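Local atomic coordinates of Thiol:disulfide interchange protein DsbA (Pseudomonas aeruginosa, PDB entry 4ZL8), a protein that probably introduces disulfide bonds into other proteins of the periplasm by transferring its own redox-active disulfide to them. Residues 44-48 and 59-63; 35-41 and 94-100; 80-84 and 124-129. The protein carries 1 engineered substitution. All blocks are in the same frame, centred on the assembly; numbering follows the deposited sequence. Where two conformers were deposited one is given.

Contact 1 of 3, residues 44-48 and 59-63; sequences EPTIV and HFVRL
Glu-44 and Arg-62 meet from opposite directions in a salt bridge between helix 38-52 and strand 58-64. Arg-62 NH2 donates to Glu-44 OE2 at 2.9 Å, but the bond is bent, with an N-H...O angle of 137°. NH2 reaches OE2 on the syn side and close to the carboxylate plane, whereas the oxygen is tilted from the guanidinium plane, the two flat groups being turned 61° apart. Val-48 CG2 packs against the guanidinium edge, 3.7 Å from Arg-62 NH2. Beside this polar link is a small apolar one: Ile-47 CD1 touches the ring of Phe-60 at CE1, 3.8 Å away. Ile-47 reaches it because CG1 stands anti to the backbone N (chi1 -168°) and the chain continues extended to CD1.

Within the strand, Phe-60 CE2 lies under one guanidinium face of Arg-62, 3.9 Å from its plane. Both charged groups have second partners, Glu-31 for Arg-62 NE and His-91 for Glu-44 OE1, which should restrict the rotation of both. The contact belongs to the beta-alpha-beta crossover of the thioredoxin fold, in which helix 38-52 connects strand 27-33 to its parallel neighbour, the outermost strand 58-64.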
ATOM      1  N   GLU A  44       8.110  -2.537  -7.442  1.00 11.01           N
ATOM      2  CA  GLU A  44       7.938  -1.099  -7.659  1.00 12.68           C
ATOM      3  C   GLU A  44       8.099  -0.637  -9.109  1.00 12.84           C
ATOM      4  O   GLU A  44       7.280   0.157  -9.582  1.00 13.65           O
ATOM      5  CB  GLU A  44       8.857  -0.298  -6.736  1.00 13.23           C
ATOM      6  CG  GLU A  44       8.404  -0.337  -5.292  1.00 11.27           C
ATOM      7  CD  GLU A  44       7.192   0.526  -5.037  1.00 11.89           C
ATOM      8  OE1 GLU A  44       7.351   1.755  -5.057  1.00 13.67           O
ATOM      9  OE2 GLU A  44       6.083  -0.016  -4.857  1.00 14.82           O
ATOM     10  N   PRO A  45       9.132  -1.094  -9.820  1.00 12.44           N
ATOM     11  CA  PRO A  45       9.270  -0.595 -11.202  1.00 14.05           C
ATOM     12  C   PRO A  45       8.115  -1.006 -12.122  1.00 14.03           C
ATOM     13  O   PRO A  45       7.930  -0.416 -13.198  1.00 16.41           O
ATOM     14  CB  PRO A  45      10.594  -1.206 -11.682  1.00 15.03           C
ATOM     15  CG  PRO A  45      11.298  -1.631 -10.441  1.00 16.31           C
ATOM     16  CD  PRO A  45      10.281  -1.908  -9.395  1.00 13.17           C
ATOM     17  N   THR A  46       7.328  -1.980 -11.692  1.00 13.73           N
ATOM     18  CA  THR A  46       6.160  -2.413 -12.462  1.00 16.61           C
ATOM     19  C   THR A  46       4.911  -1.638 -12.034  1.00 14.94           C
ATOM     20  O   THR A  46       4.202  -1.069 -12.872  1.00 14.89           O
ATOM     21  CB  THR A  46       5.946  -3.926 -12.298  1.00 16.17           C
ATOM     22  OG1 THR A  46       7.097  -4.622 -12.810  1.00 18.46           O
ATOM     23  CG2 THR A  46       4.723  -4.396 -13.070  1.00 17.26           C
ATOM     24  N   ILE A  47       4.655  -1.573 -10.736  1.00 12.55           N
ATOM     25  CA  ILE A  47       3.401  -1.012 -10.262  1.00 12.58           C
ATOM     26  C   ILE A  47       3.425   0.526 -10.260  1.00 13.37           C
ATOM     27  O   ILE A  47       2.405   1.156 -10.485  1.00 14.42           O
ATOM     28  CB  ILE A  47       2.996  -1.589  -8.868  1.00 14.48           C
ATOM     29  CG1 ILE A  47       1.552  -1.197  -8.564  1.00 12.77           C
ATOM     30  CG2 ILE A  47       3.956  -1.139  -7.741  1.00 12.70           C
ATOM     31  CD1 ILE A  47       0.973  -1.899  -7.386  1.00 14.81           C
ATOM     32  N   VAL A  48       4.577   1.143 -10.042  1.00 13.94           N
ATOM     33  CA  VAL A  48       4.619   2.604  -9.986  1.00 14.04           C
ATOM     34  C   VAL A  48       4.138   3.266 -11.285  1.00 15.05           C
ATOM     35  O   VAL A  48       3.193   4.060 -11.252  1.00 16.76           O
ATOM     36  CB  VAL A  48       6.001   3.127  -9.542  1.00 17.01           C
ATOM     37  CG1 VAL A  48       6.099   4.652  -9.737  1.00 16.83           C
ATOM     38  CG2 VAL A  48       6.262   2.781  -8.065  1.00 16.42           C
ATOM     39  N   HIS A  59      -9.061   4.888  -7.720  1.00 10.01           N
ATOM     40  CA  HIS A  59      -8.269   5.414  -6.603  1.00 10.98           C
ATOM     41  C   HIS A  59      -7.271   4.360  -6.135  1.00  9.70           C
ATOM     42  O   HIS A  59      -7.649   3.359  -5.529  1.00  9.86           O
ATOM     43  CB  HIS A  59      -9.213   5.790  -5.465  1.00 12.04           C
ATOM     44  CG  HIS A  59      -8.540   6.196  -4.197  1.00 12.84           C
ATOM     45  ND1 HIS A  59      -7.575   7.179  -4.135  1.00 22.26           N
ATOM     46  CD2 HIS A  59      -8.746   5.788  -2.927  1.00 14.45           C
ATOM     47  CE1 HIS A  59      -7.184   7.326  -2.879  1.00 22.86           C
ATOM     48  NE2 HIS A  59      -7.892   6.504  -2.127  1.00 19.55           N
ATOM     49  N   PHE A  60      -6.006   4.584  -6.462  1.00 11.46           N
ATOM     50  CA  PHE A  60      -4.929   3.698  -6.062  1.00 10.72           C
ATOM     51  C   PHE A  60      -4.378   4.156  -4.728  1.00 12.69           C
ATOM     52  O   PHE A  60      -4.080   5.337  -4.532  1.00 13.58           O
ATOM     53  CB  PHE A  60      -3.807   3.710  -7.098  1.00 12.80           C
ATOM     54  CG  PHE A  60      -2.606   2.920  -6.678  1.00 12.00           C
ATOM     55  CD1 PHE A  60      -2.599   1.552  -6.769  1.00 15.04           C
ATOM     56  CD2 PHE A  60      -1.503   3.564  -6.166  1.00 14.38           C
ATOM     57  CE1 PHE A  60      -1.488   0.828  -6.353  1.00 14.86           C
ATOM     58  CE2 PHE A  60      -0.405   2.854  -5.748  1.00 17.32           C
ATOM     59  CZ  PHE A  60      -0.402   1.504  -5.834  1.00 13.78           C
ATOM     60  N   VAL A  61      -4.200   3.203  -3.822  1.00 11.10           N
ATOM     61  CA  VAL A  61      -3.570   3.514  -2.559  1.00 13.37           C
ATOM     62  C   VAL A  61      -2.723   2.359  -2.090  1.00 10.67           C
ATOM     63  O   VAL A  61      -2.986   1.203  -2.376  1.00 10.87           O
ATOM     64  CB  VAL A  61      -4.581   3.865  -1.499  1.00 18.36           C
ATOM     65  CG1 VAL A  61      -5.463   2.686  -1.231  1.00 15.50           C
ATOM     66  CG2 VAL A  61      -3.895   4.363  -0.230  1.00 34.42           C
ATOM     67  N   ARG A  62      -1.666   2.722  -1.384  1.00 11.38           N
ATOM     68  CA  ARG A  62      -0.892   1.747  -0.682  1.00 10.63           C
ATOM     69  C   ARG A  62      -1.370   1.692   0.742  1.00 10.58           C
ATOM     70  O   ARG A  62      -1.742   2.702   1.331  1.00 11.10           O
ATOM     71  CB  ARG A  62       0.591   2.075  -0.692  1.00 15.21           C
ATOM     72  CG  ARG A  62       1.267   1.721  -1.997  1.00 17.69           C
ATOM     73  CD  ARG A  62       2.774   1.772  -1.862  1.00 18.35           C
ATOM     74  NE  ARG A  62       3.377   1.502  -3.158  1.00 17.32           N
ATOM     75  CZ  ARG A  62       3.458   2.388  -4.136  1.00 17.25           C
ATOM     76  NH1 ARG A  62       3.021   3.624  -3.962  1.00 16.40           N
ATOM     77  NH2 ARG A  62       4.010   2.025  -5.286  1.00 20.44           N
ATOM     78  N   LEU A  63      -1.354   0.491   1.294  1.00  9.56           N
ATOM     79  CA  LEU A  63      -1.733   0.276   2.679  1.00 10.07           C
ATOM     80  C   LEU A  63      -0.634  -0.555   3.334  1.00  9.30           C
ATOM     81  O   LEU A  63      -0.325  -1.642   2.856  1.00  9.25           O
ATOM     82  CB  LEU A  63      -3.040  -0.505   2.747  1.00 10.99           C
ATOM     83  CG  LEU A  63      -3.678  -0.593   4.135  1.00 17.67           C
ATOM     84  CD1 LEU A  63      -4.194   0.760   4.615  1.00 23.70           C
ATOM     85  CD2 LEU A  63      -4.796  -1.634   4.059  1.00 23.28           C
TER

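Contact 2 of 3, residues 35-41 and 94-100; sequences YGCPHCY and VFEAIHK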
ATOM      1  N   TYR A  35       7.584  -1.499   3.480  1.00  9.16           N
ATOM      2  CA  TYR A  35       8.789  -0.905   2.906  1.00  9.24           C
ATOM      3  C   TYR A  35       9.997  -1.845   2.915  1.00  9.88           C
ATOM      4  O   TYR A  35      10.850  -1.749   2.029  1.00 10.99           O
ATOM      5  CB  TYR A  35       9.186   0.357   3.647  1.00 11.59           C
ATOM      6  CG  TYR A  35       8.418   1.633   3.370  1.00 10.33           C
ATOM      7  CD1 TYR A  35       8.316   2.172   2.092  1.00 11.61           C
ATOM      8  CD2 TYR A  35       7.915   2.382   4.417  1.00 10.15           C
ATOM      9  CE1 TYR A  35       7.676   3.378   1.871  1.00 11.05           C
ATOM     10  CE2 TYR A  35       7.279   3.578   4.213  1.00 12.18           C
ATOM     11  CZ  TYR A  35       7.176   4.090   2.950  1.00 11.61           C
ATOM     12  OH  TYR A  35       6.547   5.305   2.819  1.00 13.51           O
ATOM     13  N   GLY A  36      10.102  -2.724   3.913  1.00  9.60           N
ATOM     14  CA  GLY A  36      11.242  -3.610   4.044  1.00 10.28           C
ATOM     15  C   GLY A  36      11.135  -4.924   3.277  1.00 10.68           C
ATOM     16  O   GLY A  36      12.050  -5.729   3.323  1.00 10.83           O
ATOM     17  N   CYS A  37      10.017  -5.121   2.583  1.00  9.02           N
ATOM     18  CA  CYS A  37       9.708  -6.356   1.888  1.00  9.85           C
ATOM     19  C   CYS A  37      10.438  -6.384   0.545  1.00 10.10           C
ATOM     20  O   CYS A  37      10.186  -5.550  -0.311  1.00 10.26           O
ATOM     21  CB  CYS A  37       8.178  -6.442   1.751  1.00 10.30           C
ATOM     22  SG  CYS A  37       7.474  -7.344   0.367  1.00 11.06           S
ATOM     23  N   PRO A  38      11.369  -7.341   0.359  1.00 10.40           N
ATOM     24  CA  PRO A  38      12.133  -7.300  -0.898  1.00  9.91           C
ATOM     25  C   PRO A  38      11.287  -7.547  -2.165  1.00 10.50           C
ATOM     26  O   PRO A  38      11.604  -6.959  -3.199  1.00 10.78           O
ATOM     27  CB  PRO A  38      13.194  -8.389  -0.724  1.00 13.06           C
ATOM     28  CG  PRO A  38      13.094  -8.868   0.618  1.00 16.32           C
ATOM     29  CD  PRO A  38      11.903  -8.319   1.310  1.00  9.58           C
ATOM     30  N   HIS A  39      10.258  -8.400  -2.095  1.00  9.95           N
ATOM     31  CA  HIS A  39       9.409  -8.575  -3.269  1.00  9.73           C
ATOM     32  C   HIS A  39       8.662  -7.281  -3.576  1.00 10.33           C
ATOM     33  O   HIS A  39       8.386  -6.982  -4.743  1.00 12.18           O
ATOM     34  CB  HIS A  39       8.393  -9.692  -3.084  1.00 11.24           C
ATOM     35  CG  HIS A  39       8.980 -11.065  -3.015  1.00 13.81           C
ATOM     36  ND1 HIS A  39       8.221 -12.202  -3.209  1.00 14.56           N
ATOM     37  CD2 HIS A  39      10.234 -11.497  -2.743  1.00 12.76           C
ATOM     38  CE1 HIS A  39       8.982 -13.271  -3.077  1.00 13.88           C
ATOM     39  NE2 HIS A  39      10.212 -12.873  -2.793  1.00 13.58           N
ATOM     40  N   CYS A  40       8.307  -6.531  -2.535  1.00 10.25           N
ATOM     41  CA  CYS A  40       7.614  -5.264  -2.706  1.00  9.88           C
ATOM     42  C   CYS A  40       8.535  -4.286  -3.427  1.00 10.28           C
ATOM     43  O   CYS A  40       8.141  -3.626  -4.401  1.00 10.79           O
ATOM     44  CB  CYS A  40       7.202  -4.708  -1.350  1.00 10.17           C
ATOM     45  SG  CYS A  40       6.114  -5.843  -0.361  1.00 12.30           S
ATOM     46  N   TYR A  41       9.783  -4.203  -2.977  1.00 10.24           N
ATOM     47  CA  TYR A  41      10.784  -3.377  -3.646  1.00 10.41           C
ATOM     48  C   TYR A  41      10.914  -3.767  -5.115  1.00 11.34           C
ATOM     49  O   TYR A  41      10.913  -2.903  -5.997  1.00 12.69           O
ATOM     50  CB  TYR A  41      12.132  -3.490  -2.911  1.00 11.69           C
ATOM     51  CG  TYR A  41      13.273  -2.701  -3.515  1.00 13.83           C
ATOM     52  CD1 TYR A  41      13.238  -1.331  -3.581  1.00 13.75           C
ATOM     53  CD2 TYR A  41      14.401  -3.339  -3.979  1.00 17.17           C
ATOM     54  CE1 TYR A  41      14.280  -0.610  -4.120  1.00 16.78           C
ATOM     55  CE2 TYR A  41      15.450  -2.633  -4.521  1.00 19.93           C
ATOM     56  CZ  TYR A  41      15.383  -1.268  -4.578  1.00 18.39           C
ATOM     57  OH  TYR A  41      16.417  -0.543  -5.129  1.00 23.38           O
ATOM     58  N   VAL A  94      12.695   6.214   0.285  1.00 11.91           N
ATOM     59  CA  VAL A  94      12.573   5.351   1.456  1.00 12.51           C
ATOM     60  C   VAL A  94      12.887   3.919   1.055  1.00 11.88           C
ATOM     61  O   VAL A  94      13.677   3.249   1.708  1.00 12.07           O
ATOM     62  CB  VAL A  94      11.180   5.457   2.108  1.00 11.15           C
ATOM     63  CG1 VAL A  94      10.991   4.387   3.171  1.00 11.66           C
ATOM     64  CG2 VAL A  94      10.973   6.847   2.713  1.00 14.59           C
ATOM     65  N   PHE A  95      12.305   3.452  -0.040  1.00 12.14           N
ATOM     66  CA  PHE A  95      12.633   2.127  -0.543  1.00 13.19           C
ATOM     67  C   PHE A  95      14.134   1.997  -0.808  1.00 12.70           C
ATOM     68  O   PHE A  95      14.740   0.956  -0.489  1.00 13.82           O
ATOM     69  CB  PHE A  95      11.848   1.807  -1.820  1.00 13.23           C
ATOM     70  CG  PHE A  95      10.579   1.021  -1.592  1.00 12.10           C
ATOM     71  CD1 PHE A  95      10.630  -0.280  -1.116  1.00 14.61           C
ATOM     72  CD2 PHE A  95       9.336   1.567  -1.885  1.00 12.54           C
ATOM     73  CE1 PHE A  95       9.489  -1.017  -0.922  1.00 12.27           C
ATOM     74  CE2 PHE A  95       8.189   0.822  -1.687  1.00 13.40           C
ATOM     75  CZ  PHE A  95       8.261  -0.460  -1.220  1.00 12.67           C
ATOM     76  N   GLU A  96      14.748   3.006  -1.422  1.00 13.40           N
ATOM     77  CA  GLU A  96      16.153   2.908  -1.774  1.00 14.62           C
ATOM     78  C   GLU A  96      17.024   2.913  -0.503  1.00 14.08           C
ATOM     79  O   GLU A  96      18.025   2.184  -0.427  1.00 15.88           O
ATOM     80  CB  GLU A  96      16.559   4.034  -2.739  1.00 21.18           C
ATOM     81  CG  GLU A  96      17.773   3.705  -3.596  1.00 29.51           C
ATOM     82  CD  GLU A  96      17.493   2.708  -4.740  1.00 38.28           C
ATOM     83  OE1 GLU A  96      16.370   2.139  -4.854  1.00 28.12           O
ATOM     84  OE2 GLU A  96      18.423   2.485  -5.541  1.00 48.62           O
ATOM     85  N   ALA A  97      16.639   3.710   0.485  1.00 14.04           N
ATOM     86  CA  ALA A  97      17.409   3.768   1.739  1.00 15.66           C
ATOM     87  C   ALA A  97      17.468   2.384   2.402  1.00 14.30           C
ATOM     88  O   ALA A  97      18.512   1.933   2.856  1.00 15.30           O
ATOM     89  CB  ALA A  97      16.794   4.767   2.687  1.00 15.59           C
ATOM     90  N   ILE A  98      16.324   1.727   2.437  1.00 12.68           N
ATOM     91  CA  ILE A  98      16.207   0.447   3.128  1.00 13.04           C
ATOM     92  C   ILE A  98      16.878  -0.672   2.354  1.00 13.12           C
ATOM     93  O   ILE A  98      17.580  -1.480   2.934  1.00 14.58           O
ATOM     94  CB  ILE A  98      14.741   0.139   3.394  1.00 10.50           C
ATOM     95  CG1 ILE A  98      14.212   1.081   4.475  1.00 11.92           C
ATOM     96  CG2 ILE A  98      14.537  -1.322   3.812  1.00 12.95           C
ATOM     97  CD1 ILE A  98      12.692   1.100   4.641  1.00 12.09           C
ATOM     98  N   HIS A  99      16.729  -0.694   1.036  1.00 12.11           N
ATOM     99  CA  HIS A  99      17.187  -1.830   0.251  1.00 13.05           C
ATOM    100  C   HIS A  99      18.534  -1.648  -0.407  1.00 14.98           C
ATOM    101  O   HIS A  99      19.192  -2.611  -0.701  1.00 18.23           O
ATOM    102  CB  HIS A  99      16.150  -2.220  -0.806  1.00 12.94           C
ATOM    103  CG  HIS A  99      14.884  -2.714  -0.205  1.00 12.67           C
ATOM    104  ND1 HIS A  99      14.690  -4.040   0.131  1.00 12.94           N
ATOM    105  CD2 HIS A  99      13.773  -2.057   0.185  1.00 10.51           C
ATOM    106  CE1 HIS A  99      13.500  -4.173   0.685  1.00 11.53           C
ATOM    107  NE2 HIS A  99      12.921  -2.989   0.734  1.00 11.47           N
ATOM    108  N   LYS A 100      18.944  -0.417  -0.653  1.00 16.32           N
ATOM    109  CA  LYS A 100      20.246  -0.202  -1.270  1.00 17.07           C
ATOM    110  C   LYS A 100      21.247   0.408  -0.294  1.00 19.41           C
ATOM    111  O   LYS A 100      22.433   0.062  -0.340  1.00 24.53           O
ATOM    112  CB  LYS A 100      20.102   0.682  -2.514  1.00 21.93           C
ATOM    113  CG  LYS A 100      19.374   0.000  -3.668  1.00 29.09           C
ATOM    114  CD  LYS A 100      19.944  -1.378  -3.987  0.46 30.14           C
ATOM    115  CE  LYS A 100      19.249  -2.006  -5.192  0.83 34.86           C
ATOM    116  NZ  LYS A 100      19.052  -3.472  -5.029  0.24 34.87           N
TER
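Tyr-41 stacks on His-99 and Tyr-35 meets Phe-95 where the redox-active CxxC motif of the thioredoxin fold packs against the last turns of helix 87-99. Cys-37, the N-cap of helix 38-52, and Cys-40 in its first turn form the disulfide.

Aromatic contacts dominate. The rings of Tyr-41 and His-99 lie almost parallel, planes 6° apart, in an offset stack with centroids separated by 4.5 Å. The side chains run past each other in opposite directions, which places each CB over the centre of the partner's ring as a CH-pi contact. On the opposite face of the imidazole lies Ile-98 CG2, so the ring is held between two neighbours. Tyr-35 turns its edge to the face of Phe-95 in a T-shaped pair, centroids 5.5 Å apart and planes at 78°, while Val-94 CG1 sits over the centre of the Tyr-35 ring, 3.5 Å from the centroid. Apolar packing continues at the Tyr-41 edge, where CD1 meets Phe-95 CD1 at 3.7 Å, and at Tyr-35 CB, touched by Ile-98 CD1.

Two hydrogen bonds complete the interface. His-99 NE2 donates to Tyr-35 O at 2.7 Å, in the carbonyl plane and near the imidazole plane; together with the stack, this should hold the imidazole in one rotation, and it ties the loop before the CxxC to helix 87-99. The phenol of Tyr-35 itself binds Glu-87, at the start of the same helix. Farther out, with its CG anti to the backbone N (chi1 179°), Tyr-41 carries its hydroxyl to Glu-96. There Tyr-41 OH donates to Glu-96 OE1 at 2.7 Å, meeting the oxygen from above the carboxylate plane.

Contact 3 of 3, residues 80-84 and 124-129; sequences TLISM and KFLSTY. Engineered in segment 80-84: Ile-82 (natural residue Glu).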
ATOM      1  N   THR A  80       2.510   8.419   8.612  1.00  9.88           N
ATOM      2  CA  THR A  80       2.945   9.750   9.013  1.00 10.07           C
ATOM      3  C   THR A  80       3.233  10.594   7.776  1.00 11.69           C
ATOM      4  O   THR A  80       2.806  11.749   7.680  1.00 12.27           O
ATOM      5  CB  THR A  80       4.175   9.686   9.936  1.00 11.97           C
ATOM      6  OG1 THR A  80       3.795   9.037  11.158  1.00 12.10           O
ATOM      7  CG2 THR A  80       4.688  11.062  10.267  1.00 13.47           C
ATOM      8  N   LEU A  81       3.948  10.010   6.821  1.00 10.27           N
ATOM      9  CA  LEU A  81       4.286  10.722   5.597  1.00 11.67           C
ATOM     10  C   LEU A  81       3.040  11.046   4.774  1.00 10.68           C
ATOM     11  O   LEU A  81       2.933  12.125   4.191  1.00 12.25           O
ATOM     12  CB  LEU A  81       5.284   9.907   4.774  1.00 11.03           C
ATOM     13  CG  LEU A  81       6.645   9.680   5.415  1.00 11.71           C
ATOM     14  CD1 LEU A  81       7.438   8.654   4.640  1.00 13.97           C
ATOM     15  CD2 LEU A  81       7.391  10.974   5.546  1.00 13.78           C
ATOM     16  N   ILE A  82       2.098  10.106   4.702  1.00 10.58           N
ATOM     17  CA  ILE A  82       0.802  10.394   4.079  1.00 12.50           C
ATOM     18  C   ILE A  82       0.099  11.581   4.744  1.00 13.13           C
ATOM     19  O   ILE A  82      -0.358  12.503   4.071  1.00 15.45           O
ATOM     20  CB  ILE A  82      -0.120   9.154   4.120  1.00 12.62           C
ATOM     21  CG1 ILE A  82       0.398   8.066   3.186  1.00 13.99           C
ATOM     22  CG2 ILE A  82      -1.544   9.532   3.753  1.00 15.78           C
ATOM     23  CD1 ILE A  82       0.309   8.398   1.728  1.00 14.83           C
ATOM     24  N   SER A  83       0.042  11.592   6.071  1.00 13.47           N
ATOM     25  CA  SER A  83      -0.606  12.681   6.791  0.83 15.02           C
ATOM     26  C   SER A  83       0.056  14.016   6.485  1.00 14.22           C
ATOM     27  O   SER A  83      -0.619  15.056   6.339  1.00 15.99           O
ATOM     28  CB  SER A  83      -0.525  12.409   8.297  0.83 15.74           C
ATOM     29  OG  SER A  83      -0.943  13.523   9.070  0.83 19.41           O
ATOM     30  N   MET A  84       1.374  14.004   6.380  1.00 13.66           N
ATOM     31  CA  MET A  84       2.129  15.216   6.078  1.00 14.24           C
ATOM     32  C   MET A  84       2.027  15.645   4.617  1.00 17.42           C
ATOM     33  O   MET A  84       2.453  16.744   4.275  1.00 19.25           O
ATOM     34  CB  MET A  84       3.597  15.030   6.418  1.00 13.76           C
ATOM     35  CG  MET A  84       3.869  14.963   7.891  1.00 13.59           C
ATOM     36  SD  MET A  84       5.606  14.737   8.276  1.00 15.32           S
ATOM     37  CE  MET A  84       6.268  16.360   7.908  1.00 17.55           C
ATOM     38  N   LYS A 124       7.866  18.341  12.711  1.00 14.59           N
ATOM     39  CA  LYS A 124       6.519  17.959  12.292  1.00 15.81           C
ATOM     40  C   LYS A 124       6.404  16.450  12.072  1.00 14.09           C
ATOM     41  O   LYS A 124       5.391  15.842  12.419  1.00 13.91           O
ATOM     42  CB  LYS A 124       6.098  18.714  11.028  1.00 15.05           C
ATOM     43  CG  LYS A 124       4.657  18.465  10.610  1.00 20.83           C
ATOM     44  CD  LYS A 124       3.685  19.063  11.597  0.70 24.74           C
ATOM     45  CE  LYS A 124       2.236  18.887  11.163  0.34 27.95           C
ATOM     46  NZ  LYS A 124       1.292  19.510  12.142  0.74 35.40           N
ATOM     47  N   PHE A 125       7.440  15.824  11.524  1.00 11.09           N
ATOM     48  CA  PHE A 125       7.416  14.381  11.389  1.00 11.58           C
ATOM     49  C   PHE A 125       7.259  13.713  12.761  1.00 11.86           C
ATOM     50  O   PHE A 125       6.409  12.847  12.933  1.00 12.66           O
ATOM     51  CB  PHE A 125       8.684  13.847  10.703  1.00 12.25           C
ATOM     52  CG  PHE A 125       8.693  12.351  10.608  1.00 10.68           C
ATOM     53  CD1 PHE A 125       8.051  11.706   9.562  1.00 11.72           C
ATOM     54  CD2 PHE A 125       9.264  11.581  11.599  1.00 12.82           C
ATOM     55  CE1 PHE A 125       8.023  10.331   9.490  1.00 11.89           C
ATOM     56  CE2 PHE A 125       9.233  10.190  11.525  1.00 13.53           C
ATOM     57  CZ  PHE A 125       8.617   9.575  10.481  1.00 12.46           C
ATOM     58  N   LEU A 126       8.085  14.097  13.720  1.00 12.59           N
ATOM     59  CA  LEU A 126       8.034  13.476  15.036  1.00 12.48           C
ATOM     60  C   LEU A 126       6.689  13.725  15.728  1.00 13.61           C
ATOM     61  O   LEU A 126       6.124  12.795  16.304  1.00 15.24           O
ATOM     62  CB  LEU A 126       9.208  13.952  15.888  1.00 13.55           C
ATOM     63  CG  LEU A 126      10.581  13.466  15.390  1.00 15.40           C
ATOM     64  CD1 LEU A 126      11.674  14.136  16.160  1.00 18.84           C
ATOM     65  CD2 LEU A 126      10.711  11.955  15.518  1.00 17.18           C
ATOM     66  N   SER A 127       6.175  14.953  15.694  1.00 13.05           N
ATOM     67  CA  SER A 127       4.887  15.268  16.312  0.51 15.19           C
ATOM     68  C   SER A 127       3.766  14.465  15.657  1.00 14.19           C
ATOM     69  O   SER A 127       2.872  13.949  16.334  1.00 15.73           O
ATOM     70  CB  SER A 127       4.591  16.761  16.194  0.51 16.69           C
ATOM     71  OG  SER A 127       3.333  17.090  16.766  0.51 21.33           O
ATOM     72  N   THR A 128       3.807  14.359  14.332  1.00 12.30           N
ATOM     73  CA  THR A 128       2.784  13.600  13.624  1.00 10.33           C
ATOM     74  C   THR A 128       2.913  12.109  13.928  1.00 11.58           C
ATOM     75  O   THR A 128       1.939  11.425  14.206  1.00 11.38           O
ATOM     76  CB  THR A 128       2.859  13.845  12.092  1.00 11.57           C
ATOM     77  OG1 THR A 128       2.725  15.238  11.823  1.00 14.17           O
ATOM     78  CG2 THR A 128       1.747  13.103  11.368  1.00 12.42           C
ATOM     79  N   TYR A 129       4.138  11.590  13.910  1.00 12.07           N
ATOM     80  CA  TYR A 129       4.359  10.177  14.158  1.00 10.50           C
ATOM     81  C   TYR A 129       3.763   9.745  15.485  1.00 12.43           C
ATOM     82  O   TYR A 129       3.186   8.669  15.581  1.00 12.89           O
ATOM     83  CB  TYR A 129       5.863   9.885  14.113  1.00 12.24           C
ATOM     84  CG  TYR A 129       6.258   8.420  14.239  1.00 11.50           C
ATOM     85  CD1 TYR A 129       6.445   7.643  13.109  1.00 10.78           C
ATOM     86  CD2 TYR A 129       6.473   7.834  15.476  1.00 11.39           C
ATOM     87  CE1 TYR A 129       6.827   6.321  13.205  1.00 10.11           C
ATOM     88  CE2 TYR A 129       6.857   6.506  15.587  1.00 13.01           C
ATOM     89  CZ  TYR A 129       7.014   5.757  14.440  1.00 11.81           C
ATOM     90  OH  TYR A 129       7.386   4.433  14.535  1.00 14.08           O
TER
HETATM   91  O   HOH W   1       0.983  15.949   9.507  1.00 32.37           O
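Thr-80 and Phe-125 form the middle of a largely apolar interface between helix 70-84 and helix 122-129, whose contacting segments cross at 114° with axes 9.5 Å apart. Thr-80 CG2 meets the Phe-125 ring obliquely, 3.5 Å from CD1, and also touches Thr-128 CG2 at 3.7 Å. The methyl points there because it is anti to the backbone N, which leaves OG1 over Tyr-129 CA; that hydroxyl is bonded within its own helix to Gln-76 O. Leu-81 CD2 adds to the packing at Phe-125 CE1.

Farther along the segment, Met-84 extends the interface: SD lies 3.6 Å from Phe-125 CA and makes an oblique Met-aromatic contact with its ring. A bend at chi3 (74°) swings CE to Lys-124, where it meets CG at 3.8 Å.

No direct hydrogen bond joins the two segments. A water 3.1 Å from Ser-83 OG donates to Thr-128 OG1, but as Ser-83 has two conformers, this bridge is tentative. Thr-128 OG1 in turn donates to Lys-124 O at 2.8 Å; the backbone N of Thr-128 reaches the same oxygen from the other face of its plane.

This is helix packing away from the redox disulfide: Leu-115 of helix 108-116 touches Phe-125, Ile-134 of helix 132-148 packs on both threonines, and Val-90 of helix 87-99 packs on Leu-81.

How the contacts relate
Contacts 1 and 2 share helix 38-52 and lie about 14 Å apart between centres; they touch where Glu-44 CD packs against Phe-95 CE2. Contact 3 is more peripheral, its centre about 21 Å from that of contact 1 and about 20 Å from that of contact 2, which it meets through Tyr-35 OH and Leu-81 CD1. Along the chain, contact 1 is nested inside the loop closed by contact 2, contact 3 follows contact 1 in series, and contacts 2 and 3 interlock. Together they tie the beta-alpha-beta core to the disulfide-bearing helix start, and that in turn to the inserted helices characteristic of DsbA.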